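PDB 6JUF: SspB protein from Streptomyces clavuligerus, which is a metal-binding DUF4007 protein, probably a nuclease component of the SspABCD-SspE phosphorothioation-sensing system that defends the bacterium against phage. Local coordinates for residues Asp3-Ala7 with Arg154-Phe160; Glu8-Phe14 with Lys125-Ser130; His114-Leu118 with Trp131-His136. All coordinates share one frame; numbering follows the deposited sequence.

Interaction 1: Asp3-Ala7 with Arg154-Phe160; sequences DSRLA and RHVNLSF
Leu6 reaches helix 145-159 because its CG stands anti to the backbone N (chi1 -178°), which carries the CD2 branch across to Phe160, His155 and Val156. CD2 lies 3.9 Å from Phe160 CE2, the two side chains meeting at about a right angle, and Val156 CG2 is the next apolar neighbour; helix 129-137 backs Leu6 through Pro129 and Val133. The phenyl ring is swung toward the short helix 5-9 by its own first torsion, CG lying beside the backbone N, and its CE1 comes 4.0 Å from Ala7 CA. A small methyl suits Ala7, since the backbone there comes close to Ser159.

That serine supplies the direct polar bond of the contact. Ala7 N donates to Ser159 OG at 3.0 Å, with an N-H...O angle of 151°. A water adds to the grip: it bonds to Ser159 OG at 2.9 Å, accepts from Leu6 N and donates to Asp3 O. Two amides of the first turn of helix 5-9, which lack a helical carbonyl one turn back to donate to, thus find acceptors in a hydroxyl and a water.

At the outer end, Asp3 and Arg5 form a salt bridge within their own segment, NH1 to OD2 at 2.6 Å, though the detailed placement of the carboxylate is less certain. The same OD2 sits at the edge of the His155 ring, 3.5 Å from NE2, with the carboxylate and imidazole planes 82° apart. Leu158 CB packs against Asp3 O.

The chemistry is therefore graded from an apolar inner side to a charged outer one. Arg5, with Arg154 further off, probably offsets much of the pull of Asp3 on His155, and Ser159 ties the N-terminal helix to the end of helix 145-159.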
# COMPACT_ATOMS: atom_id res chain seq x y z
N ASP B 3 -17.82 9.00 -33.62
CA ASP B 3 -17.06 9.39 -32.39
C ASP B 3 -15.74 8.59 -32.27
O ASP B 3 -15.79 7.39 -32.00
CB ASP B 3 -17.94 9.13 -31.14
CG ASP B 3 -17.30 9.65 -29.86
OD1 ASP B 3 -16.13 10.11 -29.91
OD2 ASP B 3 -17.98 9.62 -28.79
N SER B 4 -14.59 9.24 -32.43
CA SER B 4 -13.33 8.52 -32.33
C SER B 4 -12.41 9.03 -31.20
O SER B 4 -11.20 8.96 -31.30
CB SER B 4 -12.59 8.57 -33.66
OG SER B 4 -11.94 9.82 -33.81
N ARG B 5 -13.01 9.58 -30.15
CA ARG B 5 -12.25 10.15 -29.06
C ARG B 5 -11.33 9.10 -28.44
O ARG B 5 -10.17 9.37 -28.07
CB ARG B 5 -13.16 10.73 -28.00
CG ARG B 5 -13.73 12.10 -28.38
CD ARG B 5 -15.22 12.09 -28.22
NE ARG B 5 -15.66 12.63 -26.96
CZ ARG B 5 -16.77 12.24 -26.33
NH1 ARG B 5 -17.52 11.26 -26.83
NH2 ARG B 5 -17.11 12.80 -25.17
N LEU B 6 -11.83 7.88 -28.36
CA LEU B 6 -11.08 6.86 -27.64
C LEU B 6 -9.80 6.49 -28.42
O LEU B 6 -8.69 6.39 -27.84
CB LEU B 6 -11.96 5.61 -27.38
CG LEU B 6 -11.21 4.50 -26.57
CD1 LEU B 6 -10.69 4.99 -25.19
CD2 LEU B 6 -12.06 3.24 -26.41
N ALA B 7 -9.92 6.31 -29.74
CA ALA B 7 -8.73 6.07 -30.55
C ALA B 7 -7.70 7.18 -30.45
O ALA B 7 -6.50 6.94 -30.49
CB ALA B 7 -9.15 5.88 -32.01
N ARG B 154 -19.21 0.04 -26.85
CA ARG B 154 -19.73 1.01 -27.81
C ARG B 154 -18.59 1.85 -28.36
O ARG B 154 -18.47 2.04 -29.57
CB ARG B 154 -20.83 1.84 -27.12
CG ARG B 154 -21.65 2.74 -28.04
CD ARG B 154 -22.61 3.64 -27.24
NE ARG B 154 -21.98 4.92 -26.85
CZ ARG B 154 -21.81 5.96 -27.66
NH1 ARG B 154 -22.20 5.92 -28.93
NH2 ARG B 154 -21.24 7.07 -27.22
N HIS B 155 -17.73 2.36 -27.46
CA HIS B 155 -16.59 3.18 -27.85
C HIS B 155 -15.55 2.43 -28.66
O HIS B 155 -14.99 2.93 -29.65
CB HIS B 155 -15.96 3.86 -26.60
CG HIS B 155 -16.61 5.15 -26.27
ND1 HIS B 155 -17.54 5.29 -25.29
CD2 HIS B 155 -16.52 6.37 -26.90
CE1 HIS B 155 -18.01 6.55 -25.29
NE2 HIS B 155 -17.39 7.21 -26.28
N VAL B 156 -15.31 1.18 -28.29
CA VAL B 156 -14.36 0.33 -29.00
C VAL B 156 -14.86 0.03 -30.42
O VAL B 156 -14.09 0.04 -31.36
CB VAL B 156 -14.09 -0.95 -28.22
CG1 VAL B 156 -13.31 -1.98 -29.05
CG2 VAL B 156 -13.39 -0.60 -26.90
N ASN B 157 -16.16 -0.25 -30.54
CA ASN B 157 -16.73 -0.39 -31.87
C ASN B 157 -16.51 0.83 -32.77
O ASN B 157 -16.22 0.67 -33.95
CB ASN B 157 -18.19 -0.79 -31.76
CG ASN B 157 -18.35 -2.28 -31.57
OD1 ASN B 157 -17.61 -3.08 -32.15
ND2 ASN B 157 -19.33 -2.68 -30.79
N LEU B 158 -16.61 2.03 -32.19
CA LEU B 158 -16.51 3.29 -32.94
C LEU B 158 -15.04 3.61 -33.19
O LEU B 158 -14.71 4.27 -34.16
CB LEU B 158 -17.14 4.44 -32.14
CG LEU B 158 -18.60 4.88 -32.28
CD1 LEU B 158 -19.50 3.79 -32.84
CD2 LEU B 158 -19.10 5.41 -30.92
N SER B 159 -14.13 3.14 -32.31
CA SER B 159 -12.74 3.61 -32.35
C SER B 159 -11.75 2.64 -32.92
O SER B 159 -10.79 3.06 -33.51
CB SER B 159 -12.23 4.05 -30.96
OG SER B 159 -12.62 5.38 -30.79
N PHE B 160 -11.97 1.35 -32.69
CA PHE B 160 -11.05 0.33 -33.16
C PHE B 160 -11.83 -0.68 -34.02
O PHE B 160 -12.46 -1.57 -33.46
CB PHE B 160 -10.36 -0.38 -31.98
CG PHE B 160 -9.65 0.56 -31.01
CD1 PHE B 160 -8.55 1.29 -31.41
CD2 PHE B 160 -10.11 0.71 -29.70
CE1 PHE B 160 -7.90 2.15 -30.53
CE2 PHE B 160 -9.49 1.58 -28.79
CZ PHE B 160 -8.36 2.30 -29.20
O HOH W 1 -14.55 6.72 -29.15

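Interaction 2: Glu8-Phe14 with Lys125-Ser130; sequences EAAHSSF and KSWAPS
The His11 imidazole lies between Trp127 and Lys125, with a different kind of group over each face. Its CG lies beside the backbone N (chi1 -66°), which lays the ring over the indole. There it stacks face-to-face on the six-membered ring of Trp127, centroids 3.9 Å apart and planes inclined by 29°, with CD2 standing over the indole. Lys125 CB covers the opposite face in a CH-pi contact. The lysine chain then runs on, extended, past the C-terminal end of helix 5-9, its CE 3.2 Å from Glu8 O. This takes NZ to Ala7 O, with which it bonds, and to a water held by Ala10 O. A long amphipathic side chain suits both tasks: methylenes for the ring, an ammonium for Ala7 O and, through a water, Ala10 O.

Pro129 plays the corresponding part for Phe14. Its CG rests over the phenyl face, 3.4 Å from CZ, while Ser130 OG approaches the ring edge and bonds to Asp172. Pro129 CB also meets Ala10 CB at 3.8 Å, the alanine methyl being short enough to let the proline ring come this close.

Beside His11 the main chains form a single beta bridge, Ala10 with Ser126. Ser126 N donates to Ala9 O at 3.0 Å, and His11 N to Ser126 O at 2.8 Å. Ser126 OG accepts from Ala128 N, an ST turn that leads into helix 129-137.

His11 is thus held by its backbone N and by both ring faces, and its NE2 also meets a water and, weakly, Glu347. These restraints should fix the ring's rotation, and Arg65, in cation-pi contact with Trp127, adds a charged layer to the Lys125-His11-Trp127 group.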
# COMPACT_ATOMS: atom_id res chain seq x y z
N GLU B 8 -8.15 8.42 -30.37
CA GLU B 8 -7.22 9.52 -30.32
C GLU B 8 -6.47 9.56 -28.99
O GLU B 8 -5.30 9.96 -28.92
CB GLU B 8 -7.94 10.81 -30.60
CG GLU B 8 -8.52 10.84 -32.00
CD GLU B 8 -9.15 12.17 -32.31
OE1 GLU B 8 -10.33 12.18 -32.72
OE2 GLU B 8 -8.45 13.21 -32.12
N ALA B 9 -7.15 9.11 -27.95
CA ALA B 9 -6.62 9.16 -26.60
C ALA B 9 -5.74 7.95 -26.30
O ALA B 9 -4.76 8.05 -25.53
CB ALA B 9 -7.75 9.24 -25.57
N ALA B 10 -6.13 6.80 -26.84
CA ALA B 10 -5.57 5.54 -26.34
C ALA B 10 -5.17 4.51 -27.39
O ALA B 10 -5.78 4.41 -28.44
CB ALA B 10 -6.57 4.92 -25.36
N HIS B 11 -4.15 3.71 -27.05
CA HIS B 11 -3.82 2.54 -27.85
C HIS B 11 -4.84 1.45 -27.62
O HIS B 11 -5.52 1.40 -26.55
CB HIS B 11 -2.50 1.98 -27.34
CG HIS B 11 -1.33 2.89 -27.57
ND1 HIS B 11 -0.94 3.30 -28.79
CD2 HIS B 11 -0.47 3.48 -26.67
CE1 HIS B 11 0.16 4.09 -28.67
NE2 HIS B 11 0.44 4.19 -27.37
N SER B 12 -4.96 0.53 -28.56
CA SER B 12 -5.87 -0.62 -28.45
C SER B 12 -5.19 -1.70 -27.59
O SER B 12 -4.50 -2.59 -28.06
CB SER B 12 -6.22 -1.17 -29.85
OG SER B 12 -7.12 -2.22 -29.66
N SER B 13 -5.30 -1.54 -26.28
CA SER B 13 -4.73 -2.46 -25.35
C SER B 13 -5.79 -2.82 -24.32
O SER B 13 -6.22 -1.95 -23.55
CB SER B 13 -3.49 -1.82 -24.67
OG SER B 13 -2.92 -2.72 -23.72
N PHE B 14 -6.18 -4.10 -24.28
CA PHE B 14 -7.24 -4.58 -23.36
C PHE B 14 -6.81 -5.88 -22.67
O PHE B 14 -6.30 -6.81 -23.33
CB PHE B 14 -8.56 -4.83 -24.15
CG PHE B 14 -9.08 -3.58 -24.81
CD1 PHE B 14 -9.98 -2.73 -24.12
CD2 PHE B 14 -8.62 -3.21 -26.08
CE1 PHE B 14 -10.38 -1.54 -24.72
CE2 PHE B 14 -9.07 -2.04 -26.67
CZ PHE B 14 -9.93 -1.22 -25.99
N LYS B 125 0.30 8.16 -26.14
CA LYS B 125 -1.11 7.89 -25.87
C LYS B 125 -1.23 6.99 -24.63
O LYS B 125 -0.24 6.40 -24.15
CB LYS B 125 -1.74 7.17 -27.08
CG LYS B 125 -2.08 8.05 -28.25
CD LYS B 125 -2.57 7.17 -29.41
CE LYS B 125 -3.28 8.05 -30.43
NZ LYS B 125 -3.88 7.22 -31.52
N SER B 126 -2.42 6.85 -24.10
CA SER B 126 -2.67 5.96 -22.94
C SER B 126 -2.72 4.48 -23.37
O SER B 126 -3.19 4.14 -24.44
CB SER B 126 -4.01 6.35 -22.33
OG SER B 126 -4.34 5.49 -21.22
N TRP B 127 -2.21 3.64 -22.48
CA TRP B 127 -2.27 2.17 -22.58
C TRP B 127 -3.48 1.62 -21.93
O TRP B 127 -3.61 0.40 -21.88
CB TRP B 127 -1.00 1.51 -22.00
CG TRP B 127 0.20 1.85 -22.80
CD1 TRP B 127 1.19 2.83 -22.53
CD2 TRP B 127 0.54 1.30 -24.10
NE1 TRP B 127 2.08 2.90 -23.58
CE2 TRP B 127 1.74 2.01 -24.55
CE3 TRP B 127 -0.04 0.35 -24.94
CZ2 TRP B 127 2.32 1.74 -25.74
CZ3 TRP B 127 0.58 0.10 -26.15
CH2 TRP B 127 1.72 0.78 -26.54
N ALA B 128 -4.38 2.45 -21.42
CA ALA B 128 -5.54 1.93 -20.67
C ALA B 128 -6.88 2.44 -21.19
O ALA B 128 -7.55 3.23 -20.51
CB ALA B 128 -5.37 2.20 -19.15
N PRO B 129 -7.25 2.04 -22.42
CA PRO B 129 -8.50 2.63 -22.99
C PRO B 129 -9.72 2.47 -22.11
O PRO B 129 -10.58 3.35 -22.07
CB PRO B 129 -8.63 1.93 -24.35
CG PRO B 129 -7.66 0.72 -24.28
CD PRO B 129 -6.51 1.21 -23.41
N SER B 130 -9.84 1.32 -21.45
CA SER B 130 -11.03 1.06 -20.60
C SER B 130 -11.11 2.05 -19.46
O SER B 130 -12.20 2.54 -19.11
CB SER B 130 -11.10 -0.38 -20.10
OG SER B 130 -11.42 -1.23 -21.19
O HOH W 2 -5.06 4.26 -31.02
O HOH W 3 2.22 5.77 -25.46
O HOH W 4 -7.86 -1.20 -21.36

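Interaction 3: His114-Leu118 with Trp131-His136; sequences HWWLL and WYVAFH
Trp131, in the first turn of helix 129-137, meets Leu117 and Leu118 of helix 107-118 in a helix-loop-helix pair whose N-to-C directions stand at 112° and whose local axes are 10.8 Å apart. Leu117 CD2 lies over the indole's five-membered ring in a CH-pi contact. Leu117 CG is anti to the backbone N (chi1 178°), which sends that methyl to the indole; a branched leucine can offer one methyl this way while CD1 touches Ala128. Trp131 CB meets Leu118 CD2 at 3.8 Å. At Tyr132, whose chain passes beside the end of the first helix, Leu118 O faces the ring edge.

Phe135 comes one turn after Trp131 and forms an edge-to-face pair with His114, centroids 4.8 Å apart and planes at 62°. The flat phenyl ring offers its face to the imidazole edge while Tyr180 packs against both. No hydrogen bond joins the two segments, and the fit rests on apolar and aromatic surfaces, as expected of a buried contact near the chain's centre. Last comes His136, which shares Leu118 with Phe135: the leucine's CD1 methyl stands 3.8 Å from His136 NE2.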
# COMPACT_ATOMS: atom_id res chain seq x y z
N HIS B 114 -2.02 7.80 -11.05
CA HIS B 114 -3.34 7.71 -11.66
C HIS B 114 -3.46 8.66 -12.85
O HIS B 114 -3.90 8.29 -13.94
CB HIS B 114 -4.41 7.99 -10.58
CG HIS B 114 -5.78 8.05 -11.13
ND1 HIS B 114 -6.52 9.21 -11.22
CD2 HIS B 114 -6.57 7.04 -11.65
CE1 HIS B 114 -7.74 8.91 -11.76
NE2 HIS B 114 -7.73 7.60 -12.06
N TRP B 115 -2.95 9.89 -12.66
CA TRP B 115 -2.92 10.87 -13.75
C TRP B 115 -2.09 10.33 -14.93
O TRP B 115 -2.50 10.39 -16.09
CB TRP B 115 -2.33 12.18 -13.20
CG TRP B 115 -2.22 13.24 -14.29
CD1 TRP B 115 -1.04 13.70 -14.93
CD2 TRP B 115 -3.33 13.96 -14.96
NE1 TRP B 115 -1.33 14.64 -15.86
CE2 TRP B 115 -2.70 14.87 -15.92
CE3 TRP B 115 -4.73 13.99 -14.79
CZ2 TRP B 115 -3.45 15.68 -16.76
CZ3 TRP B 115 -5.45 14.83 -15.64
CH2 TRP B 115 -4.81 15.64 -16.61
N TRP B 116 -0.93 9.70 -14.60
CA TRP B 116 -0.08 9.18 -15.68
C TRP B 116 -0.69 8.03 -16.42
O TRP B 116 -0.56 7.93 -17.63
CB TRP B 116 1.29 8.77 -15.17
CG TRP B 116 2.14 9.98 -14.79
CD1 TRP B 116 1.89 11.35 -15.07
CD2 TRP B 116 3.42 9.95 -14.08
NE1 TRP B 116 2.91 12.14 -14.55
CE2 TRP B 116 3.85 11.37 -13.93
CE3 TRP B 116 4.21 8.96 -13.51
CZ2 TRP B 116 5.06 11.71 -13.27
CZ3 TRP B 116 5.40 9.31 -12.89
CH2 TRP B 116 5.81 10.67 -12.72
N LEU B 117 -1.49 7.22 -15.70
CA LEU B 117 -2.15 6.06 -16.32
C LEU B 117 -3.16 6.56 -17.40
O LEU B 117 -3.28 5.98 -18.46
CB LEU B 117 -2.88 5.22 -15.27
CG LEU B 117 -3.65 3.99 -15.78
CD1 LEU B 117 -2.74 2.97 -16.57
CD2 LEU B 117 -4.36 3.28 -14.65
N LEU B 118 -3.85 7.64 -17.08
CA LEU B 118 -4.91 8.20 -17.94
C LEU B 118 -4.32 9.09 -19.04
O LEU B 118 -4.96 9.41 -20.03
CB LEU B 118 -5.93 8.96 -17.09
CG LEU B 118 -6.80 8.16 -16.14
CD1 LEU B 118 -7.57 9.12 -15.26
CD2 LEU B 118 -7.72 7.20 -16.89
N TRP B 131 -9.95 2.32 -18.87
CA TRP B 131 -9.88 3.37 -17.82
C TRP B 131 -10.23 4.74 -18.36
O TRP B 131 -10.96 5.51 -17.70
CB TRP B 131 -8.46 3.45 -17.26
CG TRP B 131 -8.16 2.41 -16.17
CD1 TRP B 131 -7.93 2.69 -14.84
CD2 TRP B 131 -7.95 0.96 -16.31
NE1 TRP B 131 -7.60 1.54 -14.13
CE2 TRP B 131 -7.62 0.46 -14.99
CE3 TRP B 131 -7.98 0.05 -17.40
CZ2 TRP B 131 -7.37 -0.90 -14.75
CZ3 TRP B 131 -7.75 -1.30 -17.16
CH2 TRP B 131 -7.47 -1.78 -15.87
N TYR B 132 -9.69 5.07 -19.52
CA TYR B 132 -10.01 6.35 -20.18
C TYR B 132 -11.54 6.49 -20.43
O TYR B 132 -12.13 7.50 -20.10
CB TYR B 132 -9.19 6.55 -21.48
CG TYR B 132 -9.39 7.96 -21.98
CD1 TYR B 132 -10.46 8.29 -22.83
CD2 TYR B 132 -8.48 8.97 -21.63
CE1 TYR B 132 -10.62 9.60 -23.28
CE2 TYR B 132 -8.66 10.29 -22.06
CZ TYR B 132 -9.74 10.58 -22.85
OH TYR B 132 -9.91 11.86 -23.28
N VAL B 133 -12.21 5.45 -20.95
CA VAL B 133 -13.68 5.52 -21.11
C VAL B 133 -14.33 5.73 -19.74
O VAL B 133 -15.19 6.59 -19.58
CB VAL B 133 -14.24 4.22 -21.75
CG1 VAL B 133 -15.80 4.31 -21.80
CG2 VAL B 133 -13.69 4.05 -23.17
N ALA B 134 -13.94 4.91 -18.74
CA ALA B 134 -14.62 4.90 -17.42
C ALA B 134 -14.56 6.29 -16.79
O ALA B 134 -15.54 6.79 -16.28
CB ALA B 134 -14.04 3.84 -16.45
N PHE B 135 -13.38 6.90 -16.81
CA PHE B 135 -13.23 8.23 -16.19
C PHE B 135 -13.69 9.37 -17.08
O PHE B 135 -14.28 10.35 -16.52
CB PHE B 135 -11.79 8.46 -15.73
CG PHE B 135 -11.47 7.72 -14.46
CD1 PHE B 135 -11.58 8.36 -13.23
CD2 PHE B 135 -11.09 6.37 -14.48
CE1 PHE B 135 -11.31 7.68 -12.03
CE2 PHE B 135 -10.79 5.70 -13.29
CZ PHE B 135 -10.96 6.32 -12.07
N HIS B 136 -13.43 9.32 -18.39
CA HIS B 136 -13.56 10.52 -19.23
C HIS B 136 -14.69 10.51 -20.24
O HIS B 136 -15.11 11.57 -20.69
CB HIS B 136 -12.23 10.76 -19.95
CG HIS B 136 -11.12 11.16 -19.00
ND1 HIS B 136 -11.20 12.26 -18.24
CD2 HIS B 136 -9.88 10.61 -18.77
CE1 HIS B 136 -10.09 12.40 -17.49
NE2 HIS B 136 -9.26 11.39 -17.81

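How the interactions relate
Interactions 1 and 2 lie about 10 Å apart between centres, interactions 2 and 3 about 9 Å, and interactions 1 and 3 about 15 Å. Helix 5-9 belongs to the first two and helix 129-137 to the last two. Along the chain, interaction 1 encloses the others, while the segments of interactions 2 and 3 alternate. Direct contacts join them: Ser126 OG bonds to Leu117 O, and Leu6 packs on Val133. The N-terminal segment is thereby fastened to helices 145-159 and 129-137, and burial deepens from interaction 1 to interaction 3. Phe14 and Trp131 come within about 10-11 Å, between side chains, of Glu18, a magnesium ligand of this protein, though no metal is bound to this chain.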